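Local coordinates for protein sensor histidine kinase CusS (Escherichia coli, PDB 5KU5) that senses copper and silver ions in the periplasm and, as a histidine kinase, activates the response regulator CusR by phosphorylating it, at residues T20-L25 against L116-L121; S47-S52 against I132-D137; R75-D80 against Y89-P94. One frame throughout, in Å; residues are numbered along the deposited sequence.

In the fold
Contacts 1 and 2 share the central antiparallel sheet of the periplasmic sensor domain and touch directly: L21 CD1 lies 4.0 Å from I51 CG2, and L116 CD2 4.1 Å from I132 CD1. Contact 3, the hairpin at the far edge of the sheet, meets contact 2 where L90 CD2 comes 3.8 Å from I136 CD1, but stays about 9 Å, nearest atoms, from contact 1. Contact 2 lies about 4 Å, centre to centre, from the middle of the chain and ends at a silver ion bound by S47, M96 and H108. Along the chain, contact 3 is nested inside the loops closed by the other two.

Contact 1: T20-L25 against L116-L121; sequences TLERVL and LPVGPL
The C-terminal end of the long helix 2-25 packs on strand 111-122 of the sheet, and V118 carries the meeting by splitting its two methyls between E22 and L25, one helical turn apart. V118 CG1 presses on L25, 3.4 Å from CD1, closer than normal carbon-carbon contact, and 3.6 Å from CB; the two side chains cross at about a right angle. The other methyl, V118 CG2, rests 4.0 Å from E22 CA and also touches CB and CG of that glutamate. With its CG swung anti to the backbone N (chi1 -179°) and its chain extended, E22 runs on past V118 until OE2 lies 4.2 Å from L116 CD1. This is helix-on-sheet packing of the PDC sensor fold, in which L21 and L25 of the same helix also reach I51 and L53 on strand 49-54. An alanine in place of V118 would take away both methyls and would probably open a gap between L25 and the aliphatic part of E22. Beyond the valine the strand turns a corner at G119 and P120, where G119 CA offers a CA-H...O contact to L25 O at 3.5 Å, with P120 CD close to the same carbonyl.

Contact 2: S47-S52 against I132-D137; sequences SNVLIS and IALSID. With AG (silver ion), chain E.
L50 and A133 form the antiparallel hydrogen-bonded pair that joins strands 49-54 and 125-135, each residue using both its N-H and its C=O. L50 N donates to A133 O at 2.9 Å, in the plane of that carbonyl, while A133 N returns a bond to L50 O at 2.7 Å, almost head-on to the C=O. A third bond, S135 N to N48 O at 2.9 Å, continues the ladder to the strand end. I51, I132 and L134 turn their backbone groups outward, I51 to S64, I132 to I114 and L134 to R112, and I51 N is also hydrogen-bonded to S64 OG. On the face turned to helix 2-25, V49 sits between two neighbours: its CG1 lies beside I132 CG2, and its CG2 is 3.7 Å from L134 CD1. L134 CD1 also lies alongside N48, 3.6 Å from ND2; the amide is set there by N48 CG standing between its own backbone N and carbonyl carbon (chi1 65°). D137 OD2 is gripped by S109 N and N110 ND2, fixing the carboxylate at the start of helix 137-146. S47 OG is hydrogen-bonded to E16 of the second subunit, and S47 O binds silver at 2.5 Å. This antiparallel strand pair of the PDC sensor domain, near the centre of the chain, runs into a silver site completed by M96 SD and H108 ND1.

Contact 3: R75-D80 against Y89-P94; sequences RDAIPD and YLLSGP
I78 and L90 bond to each other through both backbone groups, L90 N to I78 O at 2.7 Å and I78 N to L90 O at 3.1 Å, the second bond nearly straight (167° at the hydrogen). The tight part lies where A77 meets Y89 and L91. There A77 CB fits between the two, 3.9 Å from Y89 CB and 3.7 Å from L91 CD2, and L91 in turn packs on W111 and M113. The Y89 ring, its CG anti to the carbonyl carbon (chi1 -64°), brings an edge near I78 O, while its OH is hydrogen-bonded to E87. At the other end L90 crosses D80 at a slant, CG 3.9 Å from D80 CB, with its two methyls against the carboxylate. That acid is held by R112 NE in a salt bridge and by the backbone N of D82, so the leucine lies against a group fixed from outside. The outer strand is looser: I78 is exposed, and the end of its side chain leads away from strand 89-91, while P79, also exposed, sets off from the backbone away from the partner strand. Two short strands paired in this way make a beta hairpin, here closing one edge of the antiparallel sheet of the sensor domain.

Contact 1: T20-L25 against L116-L121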
ATOM      1  N   THR A  20       8.226   8.002  -0.295  1.00 24.82           N
ATOM      2  CA  THR A  20       8.413   7.629   1.109  1.00 25.08           C
ATOM      3  C   THR A  20       9.870   7.253   1.386  1.00 25.51           C
ATOM      4  O   THR A  20      10.489   7.797   2.298  1.00 26.20           O
ATOM      5  CB  THR A  20       7.490   6.458   1.514  1.00 25.02           C
ATOM      6  OG1 THR A  20       6.135   6.787   1.191  1.00 24.37           O
ATOM      7  CG2 THR A  20       7.588   6.160   3.010  1.00 24.66           C
ATOM      8  N   LEU A  21      10.417   6.339   0.590  1.00 25.90           N
ATOM      9  CA  LEU A  21      11.790   5.868   0.797  1.00 26.36           C
ATOM     10  C   LEU A  21      12.849   6.939   0.493  1.00 26.93           C
ATOM     11  O   LEU A  21      13.915   6.939   1.109  1.00 26.68           O
ATOM     12  CB  LEU A  21      12.059   4.593  -0.006  1.00 26.09           C
ATOM     13  CG  LEU A  21      11.186   3.380   0.347  1.00 26.16           C
ATOM     14  CD1 LEU A  21      11.655   2.164  -0.433  1.00 26.04           C
ATOM     15  CD2 LEU A  21      11.180   3.083   1.842  1.00 26.35           C
ATOM     16  N   GLU A  22      12.546   7.842  -0.437  1.00 28.22           N
ATOM     17  CA  GLU A  22      13.420   8.984  -0.736  1.00 29.77           C
ATOM     18  C   GLU A  22      13.583   9.907   0.475  1.00 30.52           C
ATOM     19  O   GLU A  22      14.695  10.337   0.771  1.00 30.46           O
ATOM     20  CB  GLU A  22      12.878   9.766  -1.937  1.00 30.64           C
ATOM     21  CG  GLU A  22      13.712  10.963  -2.365  1.00 31.47           C
ATOM     22  CD  GLU A  22      13.281  11.514  -3.712  1.00 32.52           C
ATOM     23  OE1 GLU A  22      12.060  11.605  -3.962  1.00 32.75           O
ATOM     24  OE2 GLU A  22      14.165  11.862  -4.522  1.00 33.75           O
ATOM     25  N   ARG A  23      12.476  10.205   1.158  1.00 31.70           N
ATOM     26  CA  ARG A  23      12.501  10.988   2.403  1.00 32.98           C
ATOM     27  C   ARG A  23      13.309  10.291   3.494  1.00 32.15           C
ATOM     28  O   ARG A  23      14.132  10.920   4.161  1.00 32.15           O
ATOM     29  CB  ARG A  23      11.083  11.233   2.928  1.00 35.04           C
ATOM     30  CG  ARG A  23      10.252  12.202   2.107  1.00 37.86           C
ATOM     31  CD  ARG A  23       8.766  12.016   2.387  1.00 40.43           C
ATOM     32  NE  ARG A  23       7.984  13.209   2.042  1.00 43.33           N
ATOM     33  CZ  ARG A  23       7.333  14.009   2.899  1.00 45.49           C
ATOM     34  NH1 ARG A  23       7.325  13.785   4.216  1.00 46.06           N
ATOM     35  NH2 ARG A  23       6.665  15.061   2.422  1.00 46.38           N
ATOM     36  N   VAL A  24      13.062   8.993   3.667  1.00 31.43           N
ATOM     37  CA  VAL A  24      13.775   8.175   4.656  1.00 30.94           C
ATOM     38  C   VAL A  24      15.289   8.273   4.443  1.00 31.05           C
ATOM     39  O   VAL A  24      16.030   8.526   5.387  1.00 30.53           O
ATOM     40  CB  VAL A  24      13.310   6.691   4.608  1.00 30.78           C
ATOM     41  CG1 VAL A  24      14.258   5.759   5.363  1.00 30.57           C
ATOM     42  CG2 VAL A  24      11.898   6.556   5.165  1.00 30.68           C
ATOM     43  N   LEU A  25      15.729   8.106   3.198  1.00 31.64           N
ATOM     44  CA  LEU A  25      17.161   7.998   2.888  1.00 32.44           C
ATOM     45  C   LEU A  25      17.943   9.323   2.796  1.00 33.37           C
ATOM     46  O   LEU A  25      19.169   9.290   2.695  1.00 34.14           O
ATOM     47  CB  LEU A  25      17.369   7.138   1.634  1.00 31.84           C
ATOM     48  CG  LEU A  25      17.112   5.644   1.890  1.00 31.49           C
ATOM     49  CD1 LEU A  25      16.895   4.874   0.595  1.00 31.38           C
ATOM     50  CD2 LEU A  25      18.247   5.017   2.694  1.00 31.37           C
ATOM     51  N   LEU A 116      15.797   4.971  -9.099  1.00 28.17           N
ATOM     52  CA  LEU A 116      16.074   6.407  -9.033  1.00 28.83           C
ATOM     53  C   LEU A 116      17.290   6.709  -8.152  1.00 29.33           C
ATOM     54  O   LEU A 116      17.590   5.935  -7.234  1.00 29.38           O
ATOM     55  CB  LEU A 116      14.856   7.180  -8.511  1.00 29.06           C
ATOM     56  CG  LEU A 116      14.416   6.988  -7.050  1.00 29.30           C
ATOM     57  CD1 LEU A 116      13.637   8.201  -6.558  1.00 29.57           C
ATOM     58  CD2 LEU A 116      13.601   5.714  -6.868  1.00 29.42           C
ATOM     59  N   PRO A 117      17.986   7.838  -8.416  1.00 29.55           N
ATOM     60  CA  PRO A 117      19.034   8.270  -7.489  1.00 29.30           C
ATOM     61  C   PRO A 117      18.423   8.730  -6.167  1.00 29.45           C
ATOM     62  O   PRO A 117      17.340   9.319  -6.166  1.00 29.75           O
ATOM     63  CB  PRO A 117      19.705   9.449  -8.219  1.00 29.47           C
ATOM     64  CG  PRO A 117      19.221   9.385  -9.629  1.00 29.60           C
ATOM     65  CD  PRO A 117      17.861   8.770  -9.554  1.00 29.58           C
ATOM     66  N   VAL A 118      19.122   8.469  -5.066  1.00 29.48           N
ATOM     67  CA  VAL A 118      18.583   8.686  -3.720  1.00 29.87           C
ATOM     68  C   VAL A 118      19.719   8.977  -2.730  1.00 30.10           C
ATOM     69  O   VAL A 118      20.880   8.658  -2.990  1.00 29.83           O
ATOM     70  CB  VAL A 118      17.670   7.475  -3.326  1.00 30.20           C
ATOM     71  CG1 VAL A 118      17.960   6.890  -1.946  1.00 30.41           C
ATOM     72  CG2 VAL A 118      16.195   7.842  -3.452  1.00 30.09           C
ATOM     73  N   GLY A 119      19.373   9.620  -1.617  1.00 31.14           N
ATOM     74  CA  GLY A 119      20.324   9.920  -0.544  1.00 31.99           C
ATOM     75  C   GLY A 119      20.943  11.306  -0.637  1.00 32.91           C
ATOM     76  O   GLY A 119      20.651  12.057  -1.570  1.00 32.69           O
ATOM     77  N   PRO A 120      21.810  11.655   0.333  1.00 34.42           N
ATOM     78  CA  PRO A 120      22.477  12.956   0.339  1.00 34.60           C
ATOM     79  C   PRO A 120      23.546  13.062  -0.749  1.00 35.50           C
ATOM     80  O   PRO A 120      24.046  12.043  -1.235  1.00 34.82           O
ATOM     81  CB  PRO A 120      23.117  13.008   1.726  1.00 34.73           C
ATOM     82  CG  PRO A 120      23.427  11.584   2.022  1.00 34.58           C
ATOM     83  CD  PRO A 120      22.281  10.803   1.445  1.00 34.30           C
ATOM     84  N   LEU A 121      23.897  14.294  -1.106  1.00 36.96           N
ATOM     85  CA  LEU A 121      24.787  14.559  -2.236  1.00 38.30           C
ATOM     86  C   LEU A 121      26.263  14.492  -1.834  1.00 38.49           C
ATOM     87  O   LEU A 121      26.641  14.933  -0.747  1.00 39.13           O
ATOM     88  CB  LEU A 121      24.477  15.931  -2.843  1.00 38.63           C
ATOM     89  CG  LEU A 121      23.021  16.186  -3.249  1.00 38.94           C
ATOM     90  CD1 LEU A 121      22.829  17.641  -3.653  1.00 39.22           C
ATOM     91  CD2 LEU A 121      22.593  15.254  -4.375  1.00 39.22           C
TER

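Contact 2: S47-S52 against I132-D137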
ATOM      1  N   SER A  47       4.761  -6.680   2.278  1.00 27.08           N
ATOM      2  CA  SER A  47       4.232  -7.985   1.860  1.00 27.00           C
ATOM      3  C   SER A  47       4.430  -8.277   0.367  1.00 26.34           C
ATOM      4  O   SER A  47       4.504  -9.444  -0.030  1.00 26.52           O
ATOM      5  CB  SER A  47       2.739  -8.071   2.185  1.00 27.31           C
ATOM      6  OG  SER A  47       1.967  -7.309   1.267  1.00 27.50           O
ATOM      7  N   ASN A  48       4.489  -7.224  -0.451  1.00 25.73           N
ATOM      8  CA  ASN A  48       4.492  -7.353  -1.917  1.00 25.15           C
ATOM      9  C   ASN A  48       5.525  -6.474  -2.650  1.00 24.36           C
ATOM     10  O   ASN A  48       5.396  -6.239  -3.855  1.00 24.05           O
ATOM     11  CB  ASN A  48       3.079  -7.053  -2.437  1.00 25.33           C
ATOM     12  CG  ASN A  48       2.652  -5.607  -2.199  1.00 25.91           C
ATOM     13  OD1 ASN A  48       3.180  -4.917  -1.322  1.00 25.91           O
ATOM     14  ND2 ASN A  48       1.686  -5.147  -2.978  1.00 26.19           N
ATOM     15  N   VAL A  49       6.542  -6.001  -1.930  1.00 23.74           N
ATOM     16  CA  VAL A  49       7.559  -5.111  -2.488  1.00 23.54           C
ATOM     17  C   VAL A  49       8.953  -5.591  -2.079  1.00 23.63           C
ATOM     18  O   VAL A  49       9.180  -5.946  -0.921  1.00 23.58           O
ATOM     19  CB  VAL A  49       7.349  -3.647  -2.024  1.00 23.54           C
ATOM     20  CG1 VAL A  49       8.507  -2.746  -2.453  1.00 23.59           C
ATOM     21  CG2 VAL A  49       6.036  -3.105  -2.565  1.00 23.66           C
ATOM     22  N   LEU A  50       9.868  -5.612  -3.046  1.00 23.75           N
ATOM     23  CA  LEU A  50      11.287  -5.845  -2.791  1.00 24.07           C
ATOM     24  C   LEU A  50      12.044  -4.597  -3.200  1.00 24.49           C
ATOM     25  O   LEU A  50      11.674  -3.937  -4.178  1.00 24.12           O
ATOM     26  CB  LEU A  50      11.801  -7.030  -3.604  1.00 23.94           C
ATOM     27  CG  LEU A  50      11.215  -8.400  -3.268  1.00 24.02           C
ATOM     28  CD1 LEU A  50      11.666  -9.414  -4.306  1.00 24.15           C
ATOM     29  CD2 LEU A  50      11.607  -8.843  -1.865  1.00 23.82           C
ATOM     30  N   ILE A  51      13.087  -4.261  -2.443  1.00 24.63           N
ATOM     31  CA  ILE A  51      13.953  -3.143  -2.800  1.00 25.42           C
ATOM     32  C   ILE A  51      15.422  -3.548  -2.727  1.00 25.89           C
ATOM     33  O   ILE A  51      15.782  -4.508  -2.040  1.00 25.42           O
ATOM     34  CB  ILE A  51      13.671  -1.872  -1.947  1.00 25.89           C
ATOM     35  CG1 ILE A  51      14.249  -1.980  -0.527  1.00 26.26           C
ATOM     36  CG2 ILE A  51      12.177  -1.566  -1.894  1.00 25.85           C
ATOM     37  CD1 ILE A  51      15.574  -1.267  -0.340  1.00 26.55           C
ATOM     38  N   SER A  52      16.252  -2.806  -3.454  1.00 26.16           N
ATOM     39  CA  SER A  52      17.700  -2.942  -3.382  1.00 26.49           C
ATOM     40  C   SER A  52      18.337  -1.563  -3.476  1.00 26.79           C
ATOM     41  O   SER A  52      17.971  -0.765  -4.341  1.00 26.75           O
ATOM     42  CB  SER A  52      18.217  -3.826  -4.510  1.00 26.73           C
ATOM     43  OG  SER A  52      19.623  -3.999  -4.403  1.00 27.03           O
ATOM     44  N   ILE A 132      13.290  -0.438  -6.785  1.00 24.56           N
ATOM     45  CA  ILE A 132      12.012  -0.798  -6.159  1.00 23.64           C
ATOM     46  C   ILE A 132      11.278  -1.763  -7.085  1.00 23.13           C
ATOM     47  O   ILE A 132      11.091  -1.448  -8.253  1.00 22.83           O
ATOM     48  CB  ILE A 132      11.102   0.439  -5.949  1.00 23.73           C
ATOM     49  CG1 ILE A 132      11.858   1.569  -5.233  1.00 24.22           C
ATOM     50  CG2 ILE A 132       9.850   0.053  -5.159  1.00 23.54           C
ATOM     51  CD1 ILE A 132      11.148   2.909  -5.272  1.00 24.50           C
ATOM     52  N   ALA A 133      10.851  -2.911  -6.554  1.00 22.11           N
ATOM     53  CA  ALA A 133      10.102  -3.915  -7.312  1.00 21.65           C
ATOM     54  C   ALA A 133       8.755  -4.197  -6.640  1.00 21.53           C
ATOM     55  O   ALA A 133       8.718  -4.574  -5.473  1.00 20.88           O
ATOM     56  CB  ALA A 133      10.914  -5.196  -7.424  1.00 21.53           C
ATOM     57  N   LEU A 134       7.663  -4.018  -7.387  1.00 21.70           N
ATOM     58  CA  LEU A 134       6.297  -4.277  -6.910  1.00 21.94           C
ATOM     59  C   LEU A 134       5.747  -5.538  -7.570  1.00 21.78           C
ATOM     60  O   LEU A 134       5.881  -5.714  -8.782  1.00 21.84           O
ATOM     61  CB  LEU A 134       5.381  -3.089  -7.235  1.00 22.18           C
ATOM     62  CG  LEU A 134       3.887  -3.219  -6.898  1.00 22.68           C
ATOM     63  CD1 LEU A 134       3.685  -3.311  -5.396  1.00 22.97           C
ATOM     64  CD2 LEU A 134       3.098  -2.051  -7.466  1.00 23.00           C
ATOM     65  N   SER A 135       5.109  -6.398  -6.776  1.00 21.72           N
ATOM     66  CA  SER A 135       4.557  -7.660  -7.275  1.00 21.75           C
ATOM     67  C   SER A 135       3.407  -7.441  -8.255  1.00 21.66           C
ATOM     68  O   SER A 135       2.482  -6.681  -7.969  1.00 21.21           O
ATOM     69  CB  SER A 135       4.065  -8.539  -6.124  1.00 21.82           C
ATOM     70  OG  SER A 135       3.376  -9.676  -6.622  1.00 22.13           O
ATOM     71  N   ILE A 136       3.470  -8.127  -9.394  1.00 22.19           N
ATOM     72  CA  ILE A 136       2.422  -8.063 -10.418  1.00 22.60           C
ATOM     73  C   ILE A 136       1.760  -9.421 -10.670  1.00 22.80           C
ATOM     74  O   ILE A 136       1.038  -9.583 -11.651  1.00 23.07           O
ATOM     75  CB  ILE A 136       2.962  -7.463 -11.744  1.00 22.83           C
ATOM     76  CG1 ILE A 136       3.980  -8.387 -12.428  1.00 23.18           C
ATOM     77  CG2 ILE A 136       3.594  -6.108 -11.478  1.00 22.91           C
ATOM     78  CD1 ILE A 136       4.386  -7.930 -13.816  1.00 23.41           C
ATOM     79  N   ASP A 137       1.982 -10.387  -9.781  1.00 23.21           N
ATOM     80  CA  ASP A 137       1.490 -11.754  -9.994  1.00 23.68           C
ATOM     81  C   ASP A 137      -0.030 -11.819 -10.063  1.00 23.79           C
ATOM     82  O   ASP A 137      -0.580 -12.552 -10.885  1.00 23.71           O
ATOM     83  CB  ASP A 137       1.997 -12.701  -8.906  1.00 23.83           C
ATOM     84  CG  ASP A 137       3.504 -12.832  -8.913  1.00 23.80           C
ATOM     85  OD1 ASP A 137       4.186 -11.868  -8.508  1.00 24.27           O
ATOM     86  OD2 ASP A 137       4.011 -13.898  -9.313  1.00 23.94           O
TER
HETATM   87 AG    AG E 201       5.823 -11.035  -1.417  1.00 24.55          AG

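Contact 3: R75-D80 against Y89-P94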
ATOM      1  N   ARG A  75      19.902  -7.831 -15.402  1.00 30.16           N
ATOM      2  CA  ARG A  75      20.362  -8.330 -16.708  1.00 30.60           C
ATOM      3  C   ARG A  75      19.257  -8.955 -17.579  1.00 30.91           C
ATOM      4  O   ARG A  75      19.368  -8.939 -18.804  1.00 30.00           O
ATOM      5  CB  ARG A  75      21.543  -9.310 -16.546  1.00 30.86           C
ATOM      6  CG  ARG A  75      21.225 -10.661 -15.902  1.00 30.92           C
ATOM      7  CD  ARG A  75      22.384 -11.639 -16.083  1.00 31.15           C
ATOM      8  NE  ARG A  75      22.037 -13.016 -15.714  1.00 31.14           N
ATOM      9  CZ  ARG A  75      22.091 -13.540 -14.483  1.00 31.10           C
ATOM     10  NH1 ARG A  75      22.484 -12.820 -13.430  1.00 31.33           N
ATOM     11  NH2 ARG A  75      21.742 -14.813 -14.301  1.00 30.78           N
ATOM     12  N   ASP A  76      18.216  -9.502 -16.944  1.00 31.91           N
ATOM     13  CA  ASP A  76      17.054 -10.096 -17.635  1.00 32.27           C
ATOM     14  C   ASP A  76      15.852  -9.154 -17.777  1.00 32.20           C
ATOM     15  O   ASP A  76      14.833  -9.547 -18.349  1.00 32.56           O
ATOM     16  CB  ASP A  76      16.583 -11.356 -16.886  1.00 32.83           C
ATOM     17  CG  ASP A  76      17.592 -12.485 -16.932  1.00 33.71           C
ATOM     18  OD1 ASP A  76      18.421 -12.523 -17.863  1.00 34.49           O
ATOM     19  OD2 ASP A  76      17.542 -13.353 -16.034  1.00 34.89           O
ATOM     20  N   ALA A  77      15.961  -7.929 -17.264  1.00 32.14           N
ATOM     21  CA  ALA A  77      14.846  -6.974 -17.273  1.00 32.26           C
ATOM     22  C   ALA A  77      14.381  -6.660 -18.697  1.00 32.35           C
ATOM     23  O   ALA A  77      15.204  -6.485 -19.596  1.00 32.72           O
ATOM     24  CB  ALA A  77      15.243  -5.692 -16.553  1.00 32.13           C
ATOM     25  N   ILE A  78      13.064  -6.613 -18.885  1.00 32.18           N
ATOM     26  CA  ILE A  78      12.442  -6.307 -20.175  1.00 32.26           C
ATOM     27  C   ILE A  78      11.687  -4.985 -20.025  1.00 31.70           C
ATOM     28  O   ILE A  78      11.026  -4.783 -19.005  1.00 32.38           O
ATOM     29  CB  ILE A  78      11.453  -7.423 -20.594  1.00 32.89           C
ATOM     30  CG1 ILE A  78      12.176  -8.773 -20.740  1.00 33.25           C
ATOM     31  CG2 ILE A  78      10.710  -7.058 -21.881  1.00 33.15           C
ATOM     32  CD1 ILE A  78      13.267  -8.811 -21.790  1.00 33.44           C
ATOM     33  N   PRO A  79      11.783  -4.078 -21.023  1.00 30.93           N
ATOM     34  CA  PRO A  79      10.954  -2.863 -20.972  1.00 30.24           C
ATOM     35  C   PRO A  79       9.456  -3.170 -20.923  1.00 29.44           C
ATOM     36  O   PRO A  79       8.976  -4.015 -21.674  1.00 29.71           O
ATOM     37  CB  PRO A  79      11.310  -2.135 -22.273  1.00 30.52           C
ATOM     38  CG  PRO A  79      12.689  -2.594 -22.593  1.00 30.79           C
ATOM     39  CD  PRO A  79      12.768  -4.017 -22.122  1.00 30.76           C
ATOM     40  N   ASP A  80       8.743  -2.486 -20.032  1.00 28.62           N
ATOM     41  CA  ASP A  80       7.315  -2.712 -19.828  1.00 28.26           C
ATOM     42  C   ASP A  80       6.514  -2.000 -20.923  1.00 28.75           C
ATOM     43  O   ASP A  80       6.324  -0.787 -20.858  1.00 28.66           O
ATOM     44  CB  ASP A  80       6.915  -2.212 -18.434  1.00 27.55           C
ATOM     45  CG  ASP A  80       5.438  -2.401 -18.126  1.00 26.95           C
ATOM     46  OD1 ASP A  80       4.705  -3.029 -18.916  1.00 26.38           O
ATOM     47  OD2 ASP A  80       5.012  -1.901 -17.071  1.00 26.51           O
ATOM     48  N   TYR A  89      10.493  -1.487 -15.837  1.00 28.80           N
ATOM     49  CA  TYR A  89      10.919  -2.807 -16.302  1.00 29.34           C
ATOM     50  C   TYR A  89      10.063  -3.930 -15.748  1.00 28.44           C
ATOM     51  O   TYR A  89       9.400  -3.772 -14.724  1.00 27.53           O
ATOM     52  CB  TYR A  89      12.375  -3.053 -15.924  1.00 30.19           C
ATOM     53  CG  TYR A  89      13.318  -2.102 -16.611  1.00 31.23           C
ATOM     54  CD1 TYR A  89      13.713  -2.312 -17.932  1.00 32.05           C
ATOM     55  CD2 TYR A  89      13.805  -0.981 -15.951  1.00 31.98           C
ATOM     56  CE1 TYR A  89      14.575  -1.435 -18.572  1.00 32.59           C
ATOM     57  CE2 TYR A  89      14.668  -0.101 -16.579  1.00 32.80           C
ATOM     58  CZ  TYR A  89      15.048  -0.331 -17.890  1.00 32.89           C
ATOM     59  OH  TYR A  89      15.900   0.539 -18.520  1.00 35.47           O
ATOM     60  N   LEU A  90      10.097  -5.060 -16.448  1.00 27.78           N
ATOM     61  CA  LEU A  90       9.452  -6.287 -16.018  1.00 27.25           C
ATOM     62  C   LEU A  90      10.526  -7.305 -15.643  1.00 27.26           C
ATOM     63  O   LEU A  90      11.416  -7.591 -16.445  1.00 26.97           O
ATOM     64  CB  LEU A  90       8.566  -6.838 -17.135  1.00 27.33           C
ATOM     65  CG  LEU A  90       7.380  -5.950 -17.526  1.00 27.44           C
ATOM     66  CD1 LEU A  90       6.743  -6.440 -18.816  1.00 27.78           C
ATOM     67  CD2 LEU A  90       6.343  -5.884 -16.413  1.00 27.33           C
ATOM     68  N   LEU A  91      10.448  -7.822 -14.416  1.00 27.19           N
ATOM     69  CA  LEU A  91      11.293  -8.923 -13.962  1.00 27.60           C
ATOM     70  C   LEU A  91      10.439 -10.177 -13.817  1.00 28.17           C
ATOM     71  O   LEU A  91       9.327 -10.111 -13.283  1.00 28.72           O
ATOM     72  CB  LEU A  91      11.932  -8.594 -12.611  1.00 27.62           C
ATOM     73  CG  LEU A  91      12.641  -7.251 -12.438  1.00 27.87           C
ATOM     74  CD1 LEU A  91      13.116  -7.110 -11.002  1.00 27.88           C
ATOM     75  CD2 LEU A  91      13.809  -7.106 -13.402  1.00 28.07           C
ATOM     76  N   SER A  92      10.961 -11.313 -14.287  1.00 28.72           N
ATOM     77  CA  SER A  92      10.314 -12.622 -14.105  1.00 29.07           C
ATOM     78  C   SER A  92      10.931 -13.417 -12.936  1.00 28.95           C
ATOM     79  O   SER A  92      10.798 -14.640 -12.862  1.00 30.27           O
ATOM     80  CB  SER A  92      10.374 -13.423 -15.407  1.00 29.38           C
ATOM     81  OG  SER A  92      11.700 -13.813 -15.712  1.00 30.31           O
ATOM     82  N   GLY A  93      11.601 -12.709 -12.029  1.00 28.38           N
ATOM     83  CA  GLY A  93      12.119 -13.261 -10.777  1.00 27.08           C
ATOM     84  C   GLY A  93      12.699 -12.100  -9.988  1.00 26.49           C
ATOM     85  O   GLY A  93      12.743 -10.978 -10.500  1.00 26.30           O
ATOM     86  N   PRO A  94      13.153 -12.339  -8.746  1.00 25.58           N
ATOM     87  CA  PRO A  94      13.184 -13.594  -8.010  1.00 25.30           C
ATOM     88  C   PRO A  94      11.843 -13.947  -7.379  1.00 24.96           C
ATOM     89  O   PRO A  94      10.883 -13.172  -7.464  1.00 24.00           O
ATOM     90  CB  PRO A  94      14.201 -13.310  -6.904  1.00 25.56           C
ATOM     91  CG  PRO A  94      14.045 -11.860  -6.628  1.00 25.67           C
ATOM     92  CD  PRO A  94      13.674 -11.221  -7.937  1.00 25.55           C
TER